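Local coordinates for UDP-glucose 4-epimerase (Brucella ovis, PDB 4WOK), which probably interconverts UDP-glucose and UDP-galactose by inverting the sugar at C4, using a bound NAD as cofactor, at residues 11-19 with 75-84; 22-31 with 236-244. The protein carries 2 engineered substitutions. One frame throughout, in Å; residues are numbered along the deposited sequence. Where two conformers were deposited one is given.

Contact 1. Residues 11-19 with 75-84; sequences ANNVLVVGG and YAPVAVIHFA. Engineered in segment 75-84: Ala76 (natural residue Val). With NAD (nicotinamide-adenine-dinucleotide), chain B.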
loop_
_atom_site.group_PDB
_atom_site.type_symbol
_atom_site.label_atom_id
_atom_site.label_comp_id
_atom_site.label_asym_id
_atom_site.label_seq_id
_atom_site.Cartn_x
_atom_site.Cartn_y
_atom_site.Cartn_z
ATOM N N ALA A 11 -24.517 -6.763 -7.203
ATOM C CA ALA A 11 -25.281 -5.970 -6.245
ATOM C C ALA A 11 -24.353 -5.014 -5.509
ATOM O O ALA A 11 -24.152 -3.875 -5.935
ATOM C CB ALA A 11 -26.020 -6.866 -5.260
ATOM N N ASN A 12 -23.781 -5.464 -4.403
ATOM C CA ASN A 12 -22.860 -4.595 -3.698
ATOM C C ASN A 12 -21.688 -5.355 -3.074
ATOM O O ASN A 12 -20.978 -4.795 -2.252
ATOM C CB ASN A 12 -23.603 -3.773 -2.627
ATOM C CG ASN A 12 -24.023 -4.607 -1.432
ATOM O OD1 ASN A 12 -24.284 -5.807 -1.556
ATOM N ND2 ASN A 12 -24.087 -3.973 -0.258
ATOM N N ASN A 13 -21.471 -6.611 -3.480
ATOM C CA ASN A 13 -20.251 -7.323 -3.039
ATOM C C ASN A 13 -19.011 -6.735 -3.704
ATOM O O ASN A 13 -18.996 -6.514 -4.919
ATOM C CB ASN A 13 -20.334 -8.821 -3.351
ATOM C CG ASN A 13 -21.390 -9.536 -2.536
ATOM O OD1 ASN A 13 -21.625 -9.209 -1.368
ATOM N ND2 ASN A 13 -22.034 -10.528 -3.149
ATOM N N VAL A 14 -17.975 -6.487 -2.911
ATOM C CA VAL A 14 -16.696 -6.055 -3.440
ATOM C C VAL A 14 -15.660 -7.046 -2.944
ATOM O O VAL A 14 -15.549 -7.291 -1.749
ATOM C CB VAL A 14 -16.353 -4.613 -3.008
ATOM C CG1 VAL A 14 -14.921 -4.246 -3.397
ATOM C CG2 VAL A 14 -17.346 -3.639 -3.661
ATOM N N LEU A 15 -14.953 -7.679 -3.874
ATOM C CA LEU A 15 -13.978 -8.690 -3.504
ATOM C C LEU A 15 -12.651 -8.010 -3.150
ATOM O O LEU A 15 -12.032 -7.345 -3.980
ATOM C CB LEU A 15 -13.778 -9.700 -4.635
ATOM C CG LEU A 15 -12.858 -10.872 -4.290
ATOM C CD1 LEU A 15 -13.568 -11.783 -3.286
ATOM C CD2 LEU A 15 -12.498 -11.628 -5.569
ATOM N N VAL A 16 -12.234 -8.165 -1.906
ATOM C CA VAL A 16 -11.001 -7.547 -1.441
ATOM C C VAL A 16 -9.953 -8.631 -1.288
ATOM O O VAL A 16 -9.891 -9.344 -0.283
ATOM C CB VAL A 16 -11.203 -6.794 -0.122
ATOM C CG1 VAL A 16 -9.944 -6.016 0.231
ATOM C CG2 VAL A 16 -12.411 -5.835 -0.236
ATOM N N VAL A 17 -9.145 -8.763 -2.327
ATOM C CA VAL A 17 -8.116 -9.768 -2.384
ATOM C C VAL A 17 -6.900 -9.266 -1.594
ATOM O O VAL A 17 -6.400 -8.186 -1.862
ATOM C CB VAL A 17 -7.769 -10.063 -3.850
ATOM C CG1 VAL A 17 -6.748 -11.144 -3.923
ATOM C CG2 VAL A 17 -9.035 -10.504 -4.606
ATOM N N GLY A 18 -6.439 -10.034 -0.612
ATOM C CA GLY A 18 -5.443 -9.523 0.324
ATOM C C GLY A 18 -6.102 -8.705 1.431
ATOM O O GLY A 18 -5.441 -7.944 2.145
ATOM N N GLY A 19 -7.413 -8.875 1.586
ATOM C CA GLY A 19 -8.200 -8.096 2.538
ATOM C C GLY A 19 -8.033 -8.405 4.020
ATOM O O GLY A 19 -8.658 -7.755 4.872
ATOM N N TYR A 75 -20.072 -14.707 -5.563
ATOM C CA TYR A 75 -20.330 -13.371 -5.030
ATOM C C TYR A 75 -20.635 -12.314 -6.098
ATOM O O TYR A 75 -21.132 -11.236 -5.762
ATOM C CB TYR A 75 -19.150 -12.908 -4.170
ATOM C CG TYR A 75 -19.062 -13.638 -2.849
ATOM C CD1 TYR A 75 -19.854 -13.260 -1.780
ATOM C CD2 TYR A 75 -18.204 -14.728 -2.682
ATOM C CE1 TYR A 75 -19.795 -13.929 -0.576
ATOM C CE2 TYR A 75 -18.140 -15.407 -1.478
ATOM C CZ TYR A 75 -18.936 -14.993 -0.428
ATOM O OH TYR A 75 -18.901 -15.651 0.773
ATOM N N ALA A 76 -20.365 -12.622 -7.369
ATOM C CA ALA A 76 -20.597 -11.673 -8.465
ATOM C C ALA A 76 -20.184 -10.250 -8.087
ATOM O O ALA A 76 -21.008 -9.325 -8.134
ATOM C CB ALA A 76 -22.094 -11.694 -8.893
ATOM N N PRO A 77 -18.918 -10.064 -7.695
ATOM C CA PRO A 77 -18.532 -8.761 -7.152
ATOM C C PRO A 77 -18.597 -7.651 -8.187
ATOM O O PRO A 77 -18.291 -7.894 -9.356
ATOM C CB PRO A 77 -17.092 -8.982 -6.693
ATOM C CG PRO A 77 -16.596 -10.121 -7.495
ATOM C CD PRO A 77 -17.775 -10.992 -7.795
ATOM N N VAL A 78 -18.989 -6.452 -7.761
ATOM C CA VAL A 78 -19.059 -5.315 -8.671
ATOM C C VAL A 78 -17.669 -4.754 -8.959
ATOM O O VAL A 78 -17.485 -3.985 -9.902
ATOM C CB VAL A 78 -19.945 -4.189 -8.110
ATOM C CG1 VAL A 78 -21.317 -4.729 -7.757
ATOM C CG2 VAL A 78 -19.278 -3.557 -6.890
ATOM N N ALA A 79 -16.697 -5.122 -8.129
ATOM C CA ALA A 79 -15.314 -4.723 -8.327
ATOM C C ALA A 79 -14.404 -5.654 -7.542
ATOM O O ALA A 79 -14.837 -6.282 -6.567
ATOM C CB ALA A 79 -15.085 -3.278 -7.881
ATOM N N VAL A 80 -13.141 -5.710 -7.961
ATOM C CA VAL A 80 -12.108 -6.476 -7.274
ATOM C C VAL A 80 -10.973 -5.515 -6.908
ATOM O O VAL A 80 -10.486 -4.782 -7.761
ATOM C CB VAL A 80 -11.573 -7.629 -8.154
ATOM C CG1 VAL A 80 -10.428 -8.392 -7.454
ATOM C CG2 VAL A 80 -12.706 -8.575 -8.523
ATOM N N ILE A 81 -10.588 -5.494 -5.633
ATOM C CA ILE A 81 -9.444 -4.700 -5.204
ATOM C C ILE A 81 -8.310 -5.667 -4.852
ATOM O O ILE A 81 -8.476 -6.556 -4.018
ATOM C CB ILE A 81 -9.778 -3.815 -4.012
ATOM C CG1 ILE A 81 -11.108 -3.078 -4.257
ATOM C CG2 ILE A 81 -8.664 -2.803 -3.789
ATOM C CD1 ILE A 81 -11.497 -2.170 -3.112
ATOM N N HIS A 82 -7.170 -5.475 -5.500
ATOM C CA HIS A 82 -6.080 -6.442 -5.458
ATOM C C HIS A 82 -4.949 -5.911 -4.581
ATOM O O HIS A 82 -4.158 -5.077 -5.017
ATOM C CB HIS A 82 -5.594 -6.725 -6.879
ATOM C CG HIS A 82 -4.447 -7.691 -6.951
ATOM N ND1 HIS A 82 -4.102 -8.512 -5.900
ATOM C CD2 HIS A 82 -3.592 -7.980 -7.961
ATOM C CE1 HIS A 82 -3.064 -9.261 -6.257
ATOM N NE2 HIS A 82 -2.732 -8.950 -7.494
ATOM N N PHE A 83 -4.899 -6.384 -3.337
ATOM C CA PHE A 83 -3.812 -6.072 -2.400
ATOM C C PHE A 83 -2.864 -7.254 -2.171
ATOM O O PHE A 83 -1.935 -7.158 -1.373
ATOM C CB PHE A 83 -4.350 -5.693 -1.018
ATOM C CG PHE A 83 -5.171 -4.432 -0.979
ATOM C CD1 PHE A 83 -4.562 -3.189 -1.034
ATOM C CD2 PHE A 83 -6.553 -4.495 -0.825
ATOM C CE1 PHE A 83 -5.333 -2.011 -0.962
ATOM C CE2 PHE A 83 -7.316 -3.333 -0.753
ATOM C CZ PHE A 83 -6.700 -2.095 -0.823
ATOM N N ALA A 84 -3.147 -8.382 -2.807
ATOM C CA ALA A 84 -2.508 -9.636 -2.434
ATOM C C ALA A 84 -1.128 -9.740 -3.071
ATOM O O ALA A 84 -0.972 -10.214 -4.183
ATOM C CB ALA A 84 -3.378 -10.811 -2.846
HETATM P PA NAD B . 0.079 -7.022 3.993
HETATM O O1A NAD B . 1.060 -8.161 3.790
HETATM O O2A NAD B . -0.447 -6.594 5.331
HETATM O O5B NAD B . -1.344 -7.535 3.146
HETATM C C5B NAD B . -1.027 -8.469 2.137
HETATM C C4B NAD B . -2.228 -9.451 2.133
HETATM O O4B NAD B . -2.187 -10.283 0.965
HETATM C C3B NAD B . -1.989 -10.325 3.369
HETATM O O3B NAD B . -3.206 -10.412 4.065
HETATM C C2B NAD B . -1.573 -11.681 2.745
HETATM O O2B NAD B . -1.983 -12.729 3.532
HETATM C C1B NAD B . -2.375 -11.646 1.394
HETATM N N9A NAD B . -1.722 -12.441 0.336
HETATM C C8A NAD B . -0.376 -12.414 -0.093
HETATM N N7A NAD B . -0.144 -13.255 -1.107
HETATM C C5A NAD B . -1.388 -13.856 -1.341
HETATM C C6A NAD B . -1.797 -14.836 -2.272
HETATM N N6A NAD B . -0.893 -15.379 -3.154
HETATM N N1A NAD B . -3.088 -15.242 -2.293
HETATM C C2A NAD B . -3.950 -14.679 -1.386
HETATM N N3A NAD B . -3.696 -13.739 -0.430
HETATM C C4A NAD B . -2.383 -13.351 -0.457
HETATM O O3 NAD B . 0.784 -5.923 3.055
HETATM P PN NAD B . 0.065 -4.479 2.951
HETATM O O1N NAD B . -1.363 -4.332 3.391
HETATM O O2N NAD B . 1.167 -3.522 3.245
HETATM O O5D NAD B . 0.044 -4.050 1.277
HETATM C C5D NAD B . -0.710 -4.876 0.537
HETATM C C4D NAD B . -0.710 -4.275 -0.869
HETATM O O4D NAD B . -0.271 -2.858 -0.787
HETATM C C3D NAD B . 0.352 -4.988 -1.730
HETATM O O3D NAD B . -0.140 -4.960 -3.032
HETATM C C2D NAD B . 1.548 -4.042 -1.577
HETATM O O2D NAD B . 2.428 -4.055 -2.630
HETATM C C1D NAD B . 0.768 -2.712 -1.699
HETATM N N1N NAD B . 1.692 -1.561 -1.229
HETATM C C2N NAD B . 1.938 -1.454 0.138
HETATM C C3N NAD B . 2.783 -0.405 0.587
HETATM C C7N NAD B . 3.058 -0.279 2.061
HETATM O O7N NAD B . 3.762 0.642 2.487
HETATM N N7N NAD B . 2.508 -1.212 2.919
HETATM C C4N NAD B . 3.345 0.469 -0.346
HETATM C C5N NAD B . 3.080 0.330 -1.708
HETATM C C6N NAD B . 2.243 -0.705 -2.149
HETATM O O HOH W 1 -22.398 -8.137 -6.007
#

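Contact 2. Residues 22-31 with 236-244; sequences FIGSHTAKLL and VTDLARAHV. With NAD (nicotinamide-adenine-dinucleotide), chain B.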
loop_
_atom_site.group_PDB
_atom_site.type_symbol
_atom_site.label_atom_id
_atom_site.label_comp_id
_atom_site.label_asym_id
_atom_site.label_seq_id
_atom_site.Cartn_x
_atom_site.Cartn_y
_atom_site.Cartn_z
ATOM N N PHE A 22 -2.895 -5.358 6.191
ATOM C CA PHE A 22 -2.938 -4.002 6.741
ATOM C C PHE A 22 -3.839 -3.061 5.912
ATOM O O PHE A 22 -4.898 -2.608 6.376
ATOM C CB PHE A 22 -1.500 -3.476 6.831
ATOM C CG PHE A 22 -1.379 -2.032 7.266
ATOM C CD1 PHE A 22 -2.129 -1.533 8.325
ATOM C CD2 PHE A 22 -0.468 -1.190 6.637
ATOM C CE1 PHE A 22 -2.003 -0.195 8.724
ATOM C CE2 PHE A 22 -0.333 0.130 7.030
ATOM C CZ PHE A 22 -1.095 0.631 8.078
ATOM N N ILE A 23 -3.451 -2.770 4.680
ATOM C CA ILE A 23 -4.236 -1.825 3.882
ATOM C C ILE A 23 -5.594 -2.420 3.454
ATOM O O ILE A 23 -6.601 -1.703 3.388
ATOM C CB ILE A 23 -3.432 -1.381 2.641
ATOM C CG1 ILE A 23 -2.071 -0.828 3.082
ATOM C CG2 ILE A 23 -4.169 -0.329 1.865
ATOM C CD1 ILE A 23 -1.113 -0.583 1.918
ATOM N N GLY A 24 -5.612 -3.717 3.158
ATOM C CA GLY A 24 -6.826 -4.387 2.695
ATOM C C GLY A 24 -7.906 -4.402 3.768
ATOM O O GLY A 24 -9.071 -4.192 3.469
ATOM N N SER A 25 -7.527 -4.655 5.021
ATOM C CA SER A 25 -8.514 -4.688 6.098
ATOM C C SER A 25 -9.075 -3.292 6.346
ATOM O O SER A 25 -10.282 -3.143 6.570
ATOM C CB SER A 25 -7.927 -5.270 7.397
ATOM O OG SER A 25 -6.838 -4.489 7.894
ATOM N N HIS A 26 -8.225 -2.264 6.290
ATOM C CA HIS A 26 -8.732 -0.892 6.421
ATOM C C HIS A 26 -9.706 -0.545 5.292
ATOM O O HIS A 26 -10.685 0.198 5.485
ATOM C CB HIS A 26 -7.584 0.118 6.442
ATOM C CG HIS A 26 -6.896 0.220 7.770
ATOM N ND1 HIS A 26 -5.936 -0.676 8.178
ATOM C CD2 HIS A 26 -7.035 1.116 8.779
ATOM C CE1 HIS A 26 -5.510 -0.341 9.390
ATOM N NE2 HIS A 26 -6.163 0.740 9.774
ATOM N N THR A 27 -9.424 -1.074 4.108
ATOM C CA THR A 27 -10.264 -0.803 2.948
ATOM C C THR A 27 -11.597 -1.537 3.064
ATOM O O THR A 27 -12.645 -0.985 2.717
ATOM C CB THR A 27 -9.536 -1.198 1.656
ATOM O OG1 THR A 27 -8.346 -0.404 1.552
ATOM C CG2 THR A 27 -10.432 -0.977 0.421
ATOM N N ALA A 28 -11.560 -2.771 3.567
ATOM C CA ALA A 28 -12.791 -3.516 3.856
ATOM C C ALA A 28 -13.675 -2.772 4.869
ATOM O O ALA A 28 -14.891 -2.650 4.680
ATOM C CB ALA A 28 -12.452 -4.910 4.371
ATOM N N LYS A 29 -13.069 -2.285 5.951
ATOM C CA LYS A 29 -13.805 -1.486 6.938
ATOM C C LYS A 29 -14.486 -0.295 6.273
ATOM O O LYS A 29 -15.665 -0.011 6.530
ATOM C CB LYS A 29 -12.858 -1.003 8.049
ATOM C CG LYS A 29 -13.499 -0.072 9.086
ATOM C CD LYS A 29 -12.520 0.212 10.234
ATOM C CE LYS A 29 -13.199 0.853 11.436
ATOM N NZ LYS A 29 -13.450 2.302 11.234
ATOM N N LEU A 30 -13.749 0.401 5.415
ATOM C CA LEU A 30 -14.293 1.588 4.772
ATOM C C LEU A 30 -15.408 1.225 3.805
ATOM O O LEU A 30 -16.446 1.893 3.769
ATOM C CB LEU A 30 -13.209 2.366 4.030
ATOM C CG LEU A 30 -13.728 3.748 3.628
ATOM C CD1 LEU A 30 -13.583 4.720 4.778
ATOM C CD2 LEU A 30 -13.050 4.279 2.384
ATOM N N LEU A 31 -15.192 0.173 3.021
ATOM C CA LEU A 31 -16.211 -0.271 2.076
ATOM C C LEU A 31 -17.527 -0.498 2.801
ATOM O O LEU A 31 -18.578 -0.052 2.345
ATOM C CB LEU A 31 -15.769 -1.562 1.356
ATOM C CG LEU A 31 -14.788 -1.370 0.197
ATOM C CD1 LEU A 31 -14.033 -2.688 -0.140
ATOM C CD2 LEU A 31 -15.510 -0.864 -1.045
ATOM N N VAL A 236 -3.059 5.107 6.017
ATOM C CA VAL A 236 -3.749 3.943 5.467
ATOM C C VAL A 236 -5.254 4.190 5.254
ATOM O O VAL A 236 -5.874 3.619 4.344
ATOM C CB VAL A 236 -3.536 2.718 6.381
ATOM C CG1 VAL A 236 -4.068 2.999 7.784
ATOM C CG2 VAL A 236 -4.163 1.462 5.779
ATOM N N THR A 237 -5.850 5.045 6.079
ATOM C CA THR A 237 -7.264 5.362 5.893
ATOM C C THR A 237 -7.461 6.163 4.612
ATOM O O THR A 237 -8.454 5.974 3.898
ATOM C CB THR A 237 -7.839 6.132 7.091
ATOM O OG1 THR A 237 -7.681 5.333 8.271
ATOM C CG2 THR A 237 -9.324 6.418 6.880
ATOM N N ASP A 238 -6.520 7.059 4.320
ATOM C CA ASP A 238 -6.523 7.777 3.049
ATOM C C ASP A 238 -6.377 6.793 1.886
ATOM O O ASP A 238 -7.004 6.959 0.844
ATOM C CB ASP A 238 -5.404 8.820 3.002
ATOM C CG ASP A 238 -5.796 10.138 3.674
ATOM O OD1 ASP A 238 -6.980 10.530 3.560
ATOM O OD2 ASP A 238 -4.921 10.773 4.312
ATOM N N LEU A 239 -5.547 5.771 2.063
ATOM C CA LEU A 239 -5.408 4.743 1.021
ATOM C C LEU A 239 -6.723 4.010 0.826
ATOM O O LEU A 239 -7.138 3.775 -0.307
ATOM C CB LEU A 239 -4.283 3.751 1.363
ATOM C CG LEU A 239 -2.872 4.322 1.227
ATOM C CD1 LEU A 239 -1.855 3.361 1.811
ATOM C CD2 LEU A 239 -2.544 4.650 -0.221
ATOM N N ALA A 240 -7.375 3.646 1.926
ATOM C CA ALA A 240 -8.693 3.018 1.850
ATOM C C ALA A 240 -9.654 3.901 1.053
ATOM O O ALA A 240 -10.301 3.446 0.113
ATOM C CB ALA A 240 -9.245 2.754 3.244
ATOM N N ARG A 241 -9.710 5.177 1.419
ATOM C CA ARG A 241 -10.580 6.128 0.721
ATOM C C ARG A 241 -10.340 6.129 -0.795
ATOM O O ARG A 241 -11.289 6.055 -1.580
ATOM C CB ARG A 241 -10.384 7.541 1.289
ATOM C CG ARG A 241 -10.792 7.689 2.760
ATOM C CD ARG A 241 -10.605 9.141 3.272
ATOM N NE ARG A 241 -11.154 10.112 2.326
ATOM C CZ ARG A 241 -10.425 10.993 1.649
ATOM N NH1 ARG A 241 -9.114 11.059 1.837
ATOM N NH2 ARG A 241 -11.011 11.822 0.795
ATOM N N ALA A 242 -9.077 6.197 -1.206
ATOM C CA ALA A 242 -8.753 6.268 -2.629
ATOM C C ALA A 242 -9.132 4.990 -3.384
ATOM O O ALA A 242 -9.576 5.044 -4.533
ATOM C CB ALA A 242 -7.290 6.548 -2.813
ATOM N N HIS A 243 -8.934 3.838 -2.754
ATOM C CA HIS A 243 -9.256 2.579 -3.419
ATOM C C HIS A 243 -10.757 2.469 -3.616
ATOM O O HIS A 243 -11.220 1.933 -4.627
ATOM C CB HIS A 243 -8.726 1.387 -2.626
ATOM C CG HIS A 243 -7.247 1.184 -2.750
ATOM N ND1 HIS A 243 -6.327 2.067 -2.224
ATOM C CD2 HIS A 243 -6.529 0.196 -3.339
ATOM C CE1 HIS A 243 -5.103 1.627 -2.481
ATOM N NE2 HIS A 243 -5.197 0.493 -3.154
ATOM N N VAL A 244 -11.535 2.995 -2.667
ATOM C CA VAL A 244 -12.985 2.956 -2.841
ATOM C C VAL A 244 -13.419 4.017 -3.865
ATOM O O VAL A 244 -14.323 3.773 -4.678
ATOM C CB VAL A 244 -13.742 3.139 -1.501
ATOM C CG1 VAL A 244 -15.241 3.182 -1.729
ATOM C CG2 VAL A 244 -13.392 2.002 -0.544
HETATM P PA NAD B . 0.079 -7.022 3.993
HETATM O O1A NAD B . 1.060 -8.161 3.790
HETATM O O2A NAD B . -0.447 -6.594 5.331
HETATM O O5B NAD B . -1.344 -7.535 3.146
HETATM C C5B NAD B . -1.027 -8.469 2.137
HETATM C C4B NAD B . -2.228 -9.451 2.133
HETATM O O4B NAD B . -2.187 -10.283 0.965
HETATM C C3B NAD B . -1.989 -10.325 3.369
HETATM O O3B NAD B . -3.206 -10.412 4.065
HETATM C C2B NAD B . -1.573 -11.681 2.745
HETATM O O2B NAD B . -1.983 -12.729 3.532
HETATM C C1B NAD B . -2.375 -11.646 1.394
HETATM N N9A NAD B . -1.722 -12.441 0.336
HETATM C C8A NAD B . -0.376 -12.414 -0.093
HETATM N N7A NAD B . -0.144 -13.255 -1.107
HETATM C C5A NAD B . -1.388 -13.856 -1.341
HETATM C C6A NAD B . -1.797 -14.836 -2.272
HETATM N N6A NAD B . -0.893 -15.379 -3.154
HETATM N N1A NAD B . -3.088 -15.242 -2.293
HETATM C C2A NAD B . -3.950 -14.679 -1.386
HETATM N N3A NAD B . -3.696 -13.739 -0.430
HETATM C C4A NAD B . -2.383 -13.351 -0.457
HETATM O O3 NAD B . 0.784 -5.923 3.055
HETATM P PN NAD B . 0.065 -4.479 2.951
HETATM O O1N NAD B . -1.363 -4.332 3.391
HETATM O O2N NAD B . 1.167 -3.522 3.245
HETATM O O5D NAD B . 0.044 -4.050 1.277
HETATM C C5D NAD B . -0.710 -4.876 0.537
HETATM C C4D NAD B . -0.710 -4.275 -0.869
HETATM O O4D NAD B . -0.271 -2.858 -0.787
HETATM C C3D NAD B . 0.352 -4.988 -1.730
HETATM O O3D NAD B . -0.140 -4.960 -3.032
HETATM C C2D NAD B . 1.548 -4.042 -1.577
HETATM O O2D NAD B . 2.428 -4.055 -2.630
HETATM C C1D NAD B . 0.768 -2.712 -1.699
HETATM N N1N NAD B . 1.692 -1.561 -1.229
HETATM C C2N NAD B . 1.938 -1.454 0.138
HETATM C C3N NAD B . 2.783 -0.405 0.587
HETATM C C7N NAD B . 3.058 -0.279 2.061
HETATM O O7N NAD B . 3.762 0.642 2.487
HETATM N N7N NAD B . 2.508 -1.212 2.919
HETATM C C4N NAD B . 3.345 0.469 -0.346
HETATM C C5N NAD B . 3.080 0.330 -1.708
HETATM C C6N NAD B . 2.243 -0.705 -2.149
#

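Contact 1. Residues 11-19 with 75-84
Asn13 and Tyr75 meet at about a right angle where the two segments begin to pair: ND2 of Asn13 lies at the edge of the tyrosine ring, and the amide plane stands 79° from the ring plane. The same ND2 gives a straight hydrogen bond to Tyr75 O (2.9 Å), which lies almost in the amide plane and is met on a lone pair, a bond that favours this rotation of the amide. Nearby a water accepts from the backbone N of Ala11 and of Asn13 and donates to O of Ala76, an engineered residue. From Asn13 onward strands 13-17 and 79-82 run parallel, joined by backbone bonds such as Ile81 N to Leu15 O (2.9 Å). On one face, CG2 of Val14 touches CG2 of Val78 at 3.8 Å, CG1 of Val14 meets Ile81 CD1, and CG1 of Val16 comes to the edge of the Phe83 ring. On the other, Leu15 CB rests on CB and CG of Pro77. Val17 is forked: CG1, anti to its own N (chi1 -178°), reaches Ala84 CB at 3.6 Å, while CG2 meets Val80 CG1 at 3.8 Å. At the C-terminal ends, Gly18 CA lies 3.4 Å from NAD O4B and Phe83 O lies 3.2 Å from NAD C3D, the usual place for a dinucleotide on a Rossmann sheet. Strand 37-42 pairs with the other edge of strand 13-17; helix 22-33 covers Val14, Val16 and Phe83, and helix 96-116 covers Val17, Val80 and His82.

Contact 2. Residues 22-31 with 236-244
Val236 packs its methyls against the rings of Phe22 and His26. CG1 lies over one face of the His26 ring, 3.7 Å from the centroid, and CG2 over a face of the Phe22 ring, 4.1 Å from the centroid: two CH-pi contacts. CG2 also touches His26 CG, and Val236 CB meets Phe22 CZ. With chi1 at 59°, CG1 sits between backbone N and carbonyl carbon and points at the imidazole. The helices are closest where Ala240 faces Thr27, with CA atoms 4.3 Å apart and Ala240 CB against His26 O; the small alanine lets the axes approach to 8.4 Å at a crossing angle of -61°. Leu30 CD2 lies on Arg241 CA (3.5 Å), and Leu31 CD2 on Val244 CG2.

Behind this shell, His26 ND1 donates to Phe22 O at 2.8 Å, nearly in its ring plane, which holds the imidazole face toward Val236. Thr27 OG1 donates to Ile23 O, which also takes Thr27 N from the opposite face of its plane. Asp238 pairs with Arg241 and accepts from Val315 N and Tyr316 N.

No hydrogen bond joins the helices; apolar packing holds them together, while His26 ND1, Thr27 OG1 and His243 ND1 bond within their own helices. At the start of helix 22-33, Phe22 N and Ile23 N instead donate to NAD O2A and O1N (2.9 Å each), as expected of a dinucleotide-binding helix.

In the fold
Both contacts are largely buried, and both touch NAD. Strand 13-17 of contact 1 leads through the glycine-rich turn into helix 22-33 of contact 2, a strand-turn-helix consistent with a Rossmann GxGxxG motif. Contact 1 pairs central strands of the parallel sheet through backbone bonds, and only its end near Ala11 reaches the surface; contact 2 packs two helices without any hydrogen bond between them. Phe83 joins the two: its ring meets His243 (CE1 to NE2 3.3 Å) and packs on Ile23, Gly24 and Thr27. Contact 1 lies against both riboses of the cofactor; contact 2 bonds the diphosphate and also packs Ile23 on the nicotinamide side.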